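PDB 3PL0: 2OG-Fe dioxygenase family protein from Methylibium petroleiphilum, which probably acts as an iron-dependent dioxygenase of the 2-oxoglutarate family, built on a cupin-type double-stranded beta-helix. Local coordinates for residues A[165-176]-A[209-220]; A[50-58]-A[64-72]. All coordinates share one frame; numbering follows the deposited sequence.

Interaction 1 of 2, residues A[165-176]-A[209-220]; sequences AHRDGVDFVAVV and VLLLDDQQVIHE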
loop_
_atom_site.group_PDB
_atom_site.type_symbol
_atom_site.label_atom_id
_atom_site.label_comp_id
_atom_site.label_asym_id
_atom_site.label_seq_id
_atom_site.Cartn_x
_atom_site.Cartn_y
_atom_site.Cartn_z
ATOM N N ALA A 165 -1.130 3.234 -15.387
ATOM C CA ALA A 165 -0.317 2.653 -14.314
ATOM C C ALA A 165 0.696 3.652 -13.790
ATOM O O ALA A 165 1.228 4.437 -14.547
ATOM C CB ALA A 165 0.360 1.371 -14.762
ATOM N N HIS A 166 0.978 3.600 -12.498
ATOM C CA HIS A 166 1.907 4.554 -11.890
ATOM C C HIS A 166 2.980 3.863 -11.038
ATOM O O HIS A 166 2.840 2.694 -10.631
ATOM C CB HIS A 166 1.112 5.551 -11.007
ATOM C CG HIS A 166 0.525 4.914 -9.788
ATOM N ND1 HIS A 166 -0.668 4.221 -9.811
ATOM C CD2 HIS A 166 0.990 4.815 -8.521
ATOM C CE1 HIS A 166 -0.923 3.745 -8.604
ATOM N NE2 HIS A 166 0.072 4.086 -7.803
ATOM N N ARG A 167 4.058 4.597 -10.770
ATOM C CA ARG A 167 4.869 4.299 -9.615
ATOM C C ARG A 167 4.645 5.336 -8.501
ATOM O O ARG A 167 3.955 6.338 -8.681
ATOM C CB ARG A 167 6.339 4.175 -9.989
ATOM C CG ARG A 167 7.007 5.451 -10.432
ATOM C CD ARG A 167 8.465 5.207 -10.795
ATOM N NE ARG A 167 9.289 4.938 -9.623
ATOM C CZ ARG A 167 10.146 5.799 -9.069
ATOM N NH1 ARG A 167 10.347 7.005 -9.606
ATOM N NH2 ARG A 167 10.822 5.449 -7.970
ATOM N N ASP A 168 5.234 5.091 -7.344
ATOM C CA ASP A 168 4.965 5.926 -6.194
ATOM C C ASP A 168 6.128 6.893 -5.848
ATOM O O ASP A 168 6.022 7.691 -4.939
ATOM C CB ASP A 168 4.609 5.051 -5.014
ATOM C CG ASP A 168 3.330 4.265 -5.236
ATOM O OD1 ASP A 168 3.317 3.312 -6.060
ATOM O OD2 ASP A 168 2.360 4.583 -4.552
ATOM N N GLY A 169 7.241 6.779 -6.560
ATOM C CA GLY A 169 8.369 7.676 -6.374
ATOM C C GLY A 169 9.235 7.343 -5.178
ATOM O O GLY A 169 9.914 8.229 -4.656
ATOM N N VAL A 170 9.222 6.065 -4.778
ATOM C CA VAL A 170 9.920 5.598 -3.595
ATOM C C VAL A 170 10.816 4.431 -4.008
ATOM O O VAL A 170 11.000 4.179 -5.184
ATOM C CB VAL A 170 8.897 5.199 -2.486
ATOM C CG1 VAL A 170 8.067 6.418 -2.018
ATOM C CG2 VAL A 170 7.941 4.066 -2.960
ATOM N N ASP A 171 11.332 3.675 -3.059
ATOM C CA ASP A 171 12.093 2.472 -3.381
ATOM C C ASP A 171 11.218 1.209 -3.480
ATOM O O ASP A 171 11.322 0.450 -4.448
ATOM C CB ASP A 171 13.181 2.245 -2.359
ATOM C CG ASP A 171 14.363 3.182 -2.577
ATOM O OD1 ASP A 171 15.271 2.788 -3.340
ATOM O OD2 ASP A 171 14.321 4.310 -2.056
ATOM N N PHE A 172 10.416 0.968 -2.457
ATOM C CA PHE A 172 9.526 -0.209 -2.372
ATOM C C PHE A 172 8.174 0.183 -1.831
ATOM O O PHE A 172 8.058 1.147 -1.040
ATOM C CB PHE A 172 10.120 -1.306 -1.487
ATOM C CG PHE A 172 11.408 -1.836 -1.992
ATOM C CD1 PHE A 172 11.433 -2.814 -2.955
ATOM C CD2 PHE A 172 12.619 -1.317 -1.533
ATOM C CE1 PHE A 172 12.621 -3.288 -3.443
ATOM C CE2 PHE A 172 13.804 -1.781 -2.023
ATOM C CZ PHE A 172 13.820 -2.764 -2.971
ATOM N N VAL A 173 7.146 -0.521 -2.336
ATOM C CA VAL A 173 5.786 -0.371 -1.873
ATOM C C VAL A 173 5.184 -1.704 -1.463
ATOM O O VAL A 173 5.457 -2.759 -2.095
ATOM C CB VAL A 173 4.924 0.294 -2.935
ATOM C CG1 VAL A 173 3.477 0.422 -2.421
ATOM C CG2 VAL A 173 5.513 1.685 -3.301
ATOM N N ALA A 174 4.398 -1.678 -0.382
ATOM C CA ALA A 174 3.536 -2.803 -0.035
ATOM C C ALA A 174 2.121 -2.329 -0.061
ATOM O O ALA A 174 1.774 -1.357 0.612
ATOM C CB ALA A 174 3.837 -3.347 1.351
ATOM N N VAL A 175 1.294 -3.014 -0.837
ATOM C CA VAL A 175 -0.158 -2.819 -0.799
ATOM C C VAL A 175 -0.778 -3.991 -0.033
ATOM O O VAL A 175 -0.735 -5.143 -0.492
ATOM C CB VAL A 175 -0.760 -2.786 -2.197
ATOM C CG1 VAL A 175 -2.302 -2.565 -2.108
ATOM C CG2 VAL A 175 -0.101 -1.683 -3.056
ATOM N N VAL A 176 -1.378 -3.704 1.114
ATOM C CA VAL A 176 -1.955 -4.751 1.967
ATOM C C VAL A 176 -3.458 -4.702 1.697
ATOM O O VAL A 176 -4.068 -3.633 1.788
ATOM C CB VAL A 176 -1.715 -4.497 3.454
ATOM C CG1 VAL A 176 -2.340 -5.629 4.278
ATOM C CG2 VAL A 176 -0.234 -4.333 3.726
ATOM N N VAL A 209 -0.775 -9.511 0.735
ATOM C CA VAL A 209 0.125 -8.381 0.481
ATOM C C VAL A 209 0.847 -8.412 -0.876
ATOM O O VAL A 209 1.450 -9.391 -1.253
ATOM C CB VAL A 209 1.119 -8.229 1.616
ATOM C CG1 VAL A 209 1.899 -6.952 1.427
ATOM C CG2 VAL A 209 0.353 -8.227 2.938
ATOM N N LEU A 210 0.781 -7.292 -1.600
ATOM C CA LEU A 210 1.512 -7.126 -2.828
ATOM C C LEU A 210 2.749 -6.311 -2.507
ATOM O O LEU A 210 2.629 -5.160 -2.100
ATOM C CB LEU A 210 0.656 -6.383 -3.864
ATOM C CG LEU A 210 1.309 -5.909 -5.175
ATOM C CD1 LEU A 210 1.829 -7.108 -5.940
ATOM C CD2 LEU A 210 0.299 -5.097 -5.997
ATOM N N LEU A 211 3.908 -6.903 -2.739
ATOM C CA LEU A 211 5.211 -6.254 -2.609
ATOM C C LEU A 211 5.664 -5.785 -3.980
ATOM O O LEU A 211 5.567 -6.557 -4.955
ATOM C CB LEU A 211 6.249 -7.209 -2.010
ATOM C CG LEU A 211 5.881 -7.807 -0.621
ATOM C CD1 LEU A 211 6.965 -8.718 -0.050
ATOM C CD2 LEU A 211 5.477 -6.682 0.412
ATOM N N LEU A 212 6.117 -4.528 -4.078
ATOM C CA LEU A 212 6.530 -3.908 -5.349
ATOM C C LEU A 212 7.920 -3.239 -5.214
ATOM O O LEU A 212 8.198 -2.536 -4.256
ATOM C CB LEU A 212 5.546 -2.795 -5.762
ATOM C CG LEU A 212 4.067 -3.149 -5.940
ATOM C CD1 LEU A 212 3.202 -1.873 -5.966
ATOM C CD2 LEU A 212 3.840 -3.977 -7.230
ATOM N N ASP A 213 8.783 -3.471 -6.185
ATOM C CA ASP A 213 10.007 -2.694 -6.345
ATOM C C ASP A 213 9.607 -1.535 -7.218
ATOM O O ASP A 213 9.433 -1.637 -8.460
ATOM C CB ASP A 213 11.081 -3.532 -6.996
ATOM C CG ASP A 213 12.364 -2.765 -7.255
ATOM O OD1 ASP A 213 12.404 -1.512 -7.178
ATOM O OD2 ASP A 213 13.341 -3.454 -7.569
ATOM N N ASP A 214 9.466 -0.405 -6.565
ATOM C CA ASP A 214 8.927 0.783 -7.214
ATOM C C ASP A 214 9.801 1.339 -8.335
ATOM O O ASP A 214 9.367 2.191 -9.093
ATOM C CB ASP A 214 8.693 1.867 -6.170
ATOM C CG ASP A 214 7.750 2.916 -6.646
ATOM O OD1 ASP A 214 6.589 2.562 -7.005
ATOM O OD2 ASP A 214 8.174 4.090 -6.697
ATOM N N GLN A 215 11.038 0.866 -8.432
ATOM C CA GLN A 215 11.926 1.266 -9.542
ATOM C C GLN A 215 11.850 0.304 -10.741
ATOM O O GLN A 215 12.467 0.547 -11.754
ATOM C CB GLN A 215 13.385 1.391 -9.033
ATOM C CG GLN A 215 13.538 2.513 -7.962
ATOM C CD GLN A 215 14.978 2.694 -7.467
ATOM O OE1 GLN A 215 15.906 2.017 -7.908
ATOM N NE2 GLN A 215 15.151 3.600 -6.534
ATOM N N GLN A 216 11.110 -0.791 -10.622
ATOM C CA GLN A 216 11.092 -1.813 -11.678
ATOM C C GLN A 216 9.720 -2.124 -12.250
ATOM O O GLN A 216 9.621 -2.662 -13.333
ATOM C CB GLN A 216 11.666 -3.087 -11.113
ATOM C CG GLN A 216 13.165 -3.001 -10.888
ATOM C CD GLN A 216 13.912 -2.790 -12.189
ATOM O OE1 GLN A 216 13.662 -3.490 -13.172
ATOM N NE2 GLN A 216 14.816 -1.810 -12.211
ATOM N N VAL A 217 8.658 -1.813 -11.510
ATOM C CA VAL A 217 7.301 -2.098 -11.947
ATOM C C VAL A 217 6.442 -0.848 -11.724
ATOM O O VAL A 217 6.826 0.093 -10.974
ATOM C CB VAL A 217 6.706 -3.313 -11.204
ATOM C CG1 VAL A 217 7.540 -4.569 -11.479
ATOM C CG2 VAL A 217 6.622 -3.018 -9.697
ATOM N N ILE A 218 5.341 -0.819 -12.467
ATOM C CA ILE A 218 4.263 0.138 -12.259
ATOM C C ILE A 218 2.969 -0.641 -12.002
ATOM O O ILE A 218 2.873 -1.834 -12.291
ATOM C CB ILE A 218 4.117 1.147 -13.412
ATOM C CG1 ILE A 218 3.803 0.442 -14.755
ATOM C CG2 ILE A 218 5.395 2.081 -13.507
ATOM C CD1 ILE A 218 3.575 1.413 -15.895
ATOM N N HIS A 219 1.978 0.014 -11.410
ATOM C CA HIS A 219 0.791 -0.718 -11.018
ATOM C C HIS A 219 -0.438 0.184 -11.006
ATOM O O HIS A 219 -0.347 1.413 -11.226
ATOM C CB HIS A 219 1.033 -1.397 -9.668
ATOM C CG HIS A 219 1.155 -0.429 -8.532
ATOM N ND1 HIS A 219 0.118 -0.166 -7.653
ATOM C CD2 HIS A 219 2.174 0.388 -8.170
ATOM C CE1 HIS A 219 0.503 0.762 -6.788
ATOM N NE2 HIS A 219 1.754 1.102 -7.070
ATOM N N GLU A 220 -1.593 -0.427 -10.795
ATOM C CA GLU A 220 -2.875 0.276 -10.889
ATOM C C GLU A 220 -3.902 -0.650 -10.348
ATOM O O GLU A 220 -3.624 -1.836 -10.116
ATOM C CB GLU A 220 -3.191 0.673 -12.356
ATOM C CG GLU A 220 -3.441 -0.532 -13.271
ATOM C CD GLU A 220 -3.722 -0.187 -14.695
ATOM O OE1 GLU A 220 -3.217 0.838 -15.200
ATOM O OE2 GLU A 220 -4.369 -1.024 -15.354
#

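Interaction 2 of 2, residues A[50-58]-A[64-72]; sequences WEELAPDLH and HYRYRRHGC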
loop_
_atom_site.group_PDB
_atom_site.type_symbol
_atom_site.label_atom_id
_atom_site.label_comp_id
_atom_site.label_asym_id
_atom_site.label_seq_id
_atom_site.Cartn_x
_atom_site.Cartn_y
_atom_site.Cartn_z
ATOM N N TRP A 50 -10.414 1.007 9.988
ATOM C CA TRP A 50 -10.980 1.296 8.666
ATOM C C TRP A 50 -12.459 1.788 8.729
ATOM O O TRP A 50 -12.972 2.236 7.738
ATOM C CB TRP A 50 -10.826 0.100 7.703
ATOM C CG TRP A 50 -9.546 0.157 7.006
ATOM C CD1 TRP A 50 -9.347 0.580 5.744
ATOM C CD2 TRP A 50 -8.249 -0.123 7.548
ATOM N NE1 TRP A 50 -8.009 0.578 5.441
ATOM C CE2 TRP A 50 -7.313 0.141 6.533
ATOM C CE3 TRP A 50 -7.793 -0.619 8.779
ATOM C CZ2 TRP A 50 -5.941 -0.054 6.699
ATOM C CZ3 TRP A 50 -6.425 -0.792 8.960
ATOM C CH2 TRP A 50 -5.511 -0.505 7.905
ATOM N N GLU A 51 -13.115 1.737 9.891
ATOM C CA GLU A 51 -14.444 2.355 10.017
ATOM C C GLU A 51 -14.348 3.836 10.427
ATOM O O GLU A 51 -15.373 4.514 10.532
ATOM C CB GLU A 51 -15.304 1.602 11.032
ATOM C CG GLU A 51 -15.393 0.129 10.792
ATOM C CD GLU A 51 -15.980 -0.201 9.430
ATOM O OE1 GLU A 51 -16.831 0.578 8.917
ATOM O OE2 GLU A 51 -15.567 -1.239 8.859
ATOM N N GLU A 52 -13.133 4.348 10.638
ATOM C CA GLU A 52 -12.941 5.691 11.194
ATOM C C GLU A 52 -11.946 6.512 10.407
ATOM O O GLU A 52 -11.252 7.359 10.985
ATOM C CB GLU A 52 -12.413 5.578 12.608
ATOM C CG GLU A 52 -13.336 4.853 13.579
ATOM C CD GLU A 52 -12.742 4.812 14.991
ATOM O OE1 GLU A 52 -11.491 4.741 15.140
ATOM O OE2 GLU A 52 -13.528 4.865 15.961
ATOM N N LEU A 53 -11.824 6.257 9.103
ATOM C CA LEU A 53 -10.911 7.042 8.306
ATOM C C LEU A 53 -11.580 8.381 7.972
ATOM O O LEU A 53 -12.815 8.468 7.935
ATOM C CB LEU A 53 -10.464 6.272 7.052
ATOM C CG LEU A 53 -9.753 4.951 7.299
ATOM C CD1 LEU A 53 -9.533 4.207 5.951
ATOM C CD2 LEU A 53 -8.447 5.110 8.072
ATOM N N ALA A 54 -10.767 9.417 7.749
ATOM C CA ALA A 54 -11.282 10.764 7.483
ATOM C C ALA A 54 -11.588 10.972 6.001
ATOM O O ALA A 54 -10.893 10.452 5.132
ATOM C CB ALA A 54 -10.315 11.799 7.952
ATOM N N PRO A 55 -12.641 11.750 5.697
ATOM C CA PRO A 55 -12.950 11.965 4.290
ATOM C C PRO A 55 -11.813 12.742 3.676
ATOM O O PRO A 55 -11.267 13.613 4.347
ATOM C CB PRO A 55 -14.230 12.798 4.312
ATOM C CG PRO A 55 -14.321 13.357 5.712
ATOM C CD PRO A 55 -13.563 12.446 6.617
ATOM N N ASP A 56 -11.427 12.376 2.450
ATOM C CA ASP A 56 -10.435 13.100 1.684
ATOM C C ASP A 56 -11.216 14.018 0.755
ATOM O O ASP A 56 -11.710 13.591 -0.278
ATOM C CB ASP A 56 -9.545 12.126 0.883
ATOM C CG ASP A 56 -8.580 12.829 -0.100
ATOM O OD1 ASP A 56 -8.594 14.068 -0.188
ATOM O OD2 ASP A 56 -7.810 12.109 -0.819
ATOM N N LEU A 57 -11.326 15.275 1.133
ATOM C CA LEU A 57 -12.125 16.224 0.389
ATOM C C LEU A 57 -11.281 17.041 -0.583
ATOM O O LEU A 57 -11.745 18.046 -1.093
ATOM C CB LEU A 57 -12.868 17.118 1.367
ATOM C CG LEU A 57 -13.746 16.357 2.387
ATOM C CD1 LEU A 57 -14.251 17.274 3.469
ATOM C CD2 LEU A 57 -14.907 15.636 1.700
ATOM N N HIS A 58 -10.059 16.595 -0.891
ATOM C CA HIS A 58 -9.139 17.430 -1.685
ATOM C C HIS A 58 -9.552 17.421 -3.167
ATOM O O HIS A 58 -9.633 18.468 -3.780
ATOM C CB HIS A 58 -7.661 17.011 -1.506
ATOM C CG HIS A 58 -7.090 17.262 -0.125
ATOM N ND1 HIS A 58 -6.846 18.531 0.375
ATOM C CD2 HIS A 58 -6.661 16.400 0.836
ATOM C CE1 HIS A 58 -6.311 18.440 1.583
ATOM N NE2 HIS A 58 -6.186 17.158 1.889
ATOM N N HIS A 64 -15.217 7.941 -6.909
ATOM C CA HIS A 64 -15.770 7.325 -5.731
ATOM C C HIS A 64 -15.196 8.018 -4.524
ATOM O O HIS A 64 -14.039 8.495 -4.527
ATOM C CB HIS A 64 -15.437 5.827 -5.649
ATOM C CG HIS A 64 -16.276 4.976 -6.547
ATOM N ND1 HIS A 64 -15.752 3.934 -7.289
ATOM C CD2 HIS A 64 -17.580 5.068 -6.895
ATOM C CE1 HIS A 64 -16.717 3.375 -7.994
ATOM N NE2 HIS A 64 -17.832 4.058 -7.796
ATOM N N TYR A 65 -15.999 8.044 -3.482
ATOM C CA TYR A 65 -15.632 8.689 -2.246
ATOM C C TYR A 65 -14.460 8.003 -1.584
ATOM O O TYR A 65 -14.456 6.747 -1.403
ATOM C CB TYR A 65 -16.797 8.655 -1.258
ATOM C CG TYR A 65 -18.004 9.497 -1.611
ATOM C CD1 TYR A 65 -18.012 10.365 -2.688
ATOM C CD2 TYR A 65 -19.137 9.439 -0.817
ATOM C CE1 TYR A 65 -19.157 11.137 -2.998
ATOM C CE2 TYR A 65 -20.274 10.209 -1.105
ATOM C CZ TYR A 65 -20.280 11.053 -2.191
ATOM O OH TYR A 65 -21.414 11.813 -2.447
ATOM N N ARG A 66 -13.494 8.824 -1.188
ATOM C CA ARG A 66 -12.250 8.341 -0.577
ATOM C C ARG A 66 -12.112 8.798 0.877
ATOM O O ARG A 66 -12.303 9.944 1.199
ATOM C CB ARG A 66 -11.067 8.834 -1.395
ATOM C CG ARG A 66 -9.720 8.287 -0.878
ATOM C CD ARG A 66 -8.665 8.334 -1.935
ATOM N NE ARG A 66 -8.267 9.708 -2.236
ATOM C CZ ARG A 66 -7.912 10.126 -3.452
ATOM N NH1 ARG A 66 -7.926 9.275 -4.472
ATOM N NH2 ARG A 66 -7.539 11.390 -3.663
ATOM N N TYR A 67 -11.815 7.842 1.744
ATOM C CA TYR A 67 -11.432 8.090 3.113
ATOM C C TYR A 67 -10.032 7.577 3.378
ATOM O O TYR A 67 -9.623 6.512 2.856
ATOM C CB TYR A 67 -12.394 7.368 4.045
ATOM C CG TYR A 67 -13.853 7.719 3.797
ATOM C CD1 TYR A 67 -14.585 7.091 2.779
ATOM C CD2 TYR A 67 -14.481 8.690 4.548
ATOM C CE1 TYR A 67 -15.898 7.417 2.531
ATOM C CE2 TYR A 67 -15.809 9.005 4.311
ATOM C CZ TYR A 67 -16.510 8.371 3.318
ATOM O OH TYR A 67 -17.817 8.729 3.085
ATOM N N ARG A 68 -9.316 8.277 4.246
ATOM C CA ARG A 68 -7.938 7.928 4.539
ATOM C C ARG A 68 -7.438 8.601 5.797
ATOM O O ARG A 68 -8.104 9.449 6.409
ATOM C CB ARG A 68 -7.034 8.361 3.380
ATOM C CG ARG A 68 -6.907 9.882 3.247
ATOM C CD ARG A 68 -6.475 10.321 1.905
ATOM N NE ARG A 68 -5.084 9.954 1.630
ATOM C CZ ARG A 68 -4.502 10.063 0.439
ATOM N NH1 ARG A 68 -5.163 10.555 -0.601
ATOM N NH2 ARG A 68 -3.237 9.675 0.297
ATOM N N ARG A 69 -6.258 8.154 6.183
ATOM C CA ARG A 69 -5.432 8.793 7.187
ATOM C C ARG A 69 -3.999 8.532 6.767
ATOM O O ARG A 69 -3.770 7.786 5.790
ATOM C CB ARG A 69 -5.687 8.211 8.560
ATOM C CG ARG A 69 -6.991 8.662 9.211
ATOM C CD ARG A 69 -7.133 8.040 10.557
ATOM N NE ARG A 69 -8.409 8.421 11.115
ATOM C CZ ARG A 69 -8.700 9.616 11.616
ATOM N NH1 ARG A 69 -7.791 10.578 11.742
ATOM N NH2 ARG A 69 -9.932 9.831 12.026
ATOM N N HIS A 70 -3.059 9.205 7.441
ATOM C CA HIS A 70 -1.653 9.259 7.022
ATOM C C HIS A 70 -0.746 9.300 8.243
ATOM O O HIS A 70 -1.075 9.922 9.269
ATOM C CB HIS A 70 -1.465 10.480 6.125
ATOM C CG HIS A 70 -0.069 10.687 5.624
ATOM N ND1 HIS A 70 0.576 11.906 5.708
ATOM C CD2 HIS A 70 0.786 9.850 4.979
ATOM C CE1 HIS A 70 1.776 11.798 5.161
ATOM N NE2 HIS A 70 1.919 10.568 4.690
ATOM N N GLY A 71 0.375 8.598 8.174
ATOM C CA GLY A 71 1.315 8.586 9.273
ATOM C C GLY A 71 2.662 8.147 8.773
ATOM O O GLY A 71 2.742 7.379 7.806
ATOM N N CYS A 72 3.720 8.618 9.441
ATOM C CA CYS A 72 5.072 8.355 8.955
ATOM C C CYS A 72 5.975 7.849 10.075
ATOM O O CYS A 72 5.755 8.126 11.285
ATOM C CB CYS A 72 5.675 9.609 8.332
ATOM S SG CYS A 72 4.704 10.291 6.936
#

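Interaction 1 of 2, residues A[165-176]-A[209-220]
D214 turns its carboxylate into the loop 167-170 and illustrates how one buried acid can hold a turn in shape. D214 OD1 accepts from the backbone N of D168 (2.9 Å) through the syn lone pair, while D214 OD2 takes the N of V170 (2.9 Å) from above the carboxylate plane and, weakly, that of G169. With CG opposite the backbone N (chi1 -161°), the group reaches these amides directly. The charged side chain of R167 crosses at about a right angle: its NE donates to the backbone O of D214 (2.8 Å), and its NH2 forms a salt bridge with D214 OD2 (3.2 Å). An alanine in place of this aspartate is likely to leave the amides of D168 and V170 without their acceptor and the R167 guanidinium without its charged mate.

Beyond this turn the backbones pair. Strands 172-176 and 209-213 run antiparallel, joined through V173 with L212 and V175 with L210, whereas H166 and H219 form a separate single bridge.

Apolar contacts sort by sheet face. A174 CB touches L211 CD2 at 3.8 Å on the side covered by helix 118-134; V173 and L212 meet on the other. Beside the bridge, A165 CB presses unusually tightly on I218 CD1 (3.4 Å).

H219 NE2 donates to the syn side of D168 OD1 (2.9 Å) with ring and carboxylate only 8° apart. L212 CD1 lies over one face of the H219 ring and H166 CE1 over the opposite one, the two histidine rings being inclined at 52°. H166, D168 and H219 thus match the H-x-D...H pattern of iron dioxygenases, consistent with a metal-binding corner whose loop is fixed by D214.

Interaction 2 of 2, residues A[50-58]-A[64-72]
D56 OD2 is gripped by three nitrogens from two arginines of strand 65-68, the charged end of a beta hairpin whose other arm is the short strand 54-55. R66 comes in side-on, with NE at 2.8 Å and NH2 at 2.9 Å from D56 OD2 and the oxygen practically in its guanidinium plane. R68 NH1 reaches D56 OD2 (3.1 Å) from above the carboxylate plane, its guanidinium turned 64° from that plane. Bringing CG opposite the backbone N (chi1 173°) lays the D56 carboxylate alongside both arginine chains. Two positive groups sharing one oxygen would probably favour the ionised acid, and R68 also makes a cation-pi contact with F107. The other oxygen, OD1, accepts from the N of H58, an Asx turn at D56-H58.

A smaller version, two nitrogens of one arginine on one oxygen, recurs at the other end of the contact. There R69 uses NE and NH2 together on the backbone O of E52, at the guanidinium edge, and its NH1 goes to the O of P109.

Between these two clusters the backbones bond as antiparallel neighbours. A54 and R68 form the hydrogen-bonded pair, and the N of D56 extends the ladder to the O of R66. On the face of P55 and Y67, Y67 CD2 lies 3.6 Å from P55 CA, the approach oblique, and Y67 OH is hydrogen-bonded to E154. L53 packs just ahead of A54: L53 CB lies 3.6 Å from R68 N and 3.7 Å from Y67 CB, while L53 CD2 rests on R69 CG at 4.0 Å.

Interaction 2 closes before interaction 1 opens along the chain, yet both belong to one antiparallel sheet. From the hairpin 54-55 and 65-77 the pairing passes through strands 141-152 and 237-246 to 172-181 and then 209-213, so two strands separate the pairs. Their centres lie about 20 Å apart; the nearest atoms come within about 6 Å without touching. Interaction 2 is a surface contact, whereas interaction 1 is buried nearer the middle of the chain and also reaches strand 217-226 of a second sheet. The curled cupin framework thus joins a peripheral hairpin to the probable metal site through shared strands, not direct contact.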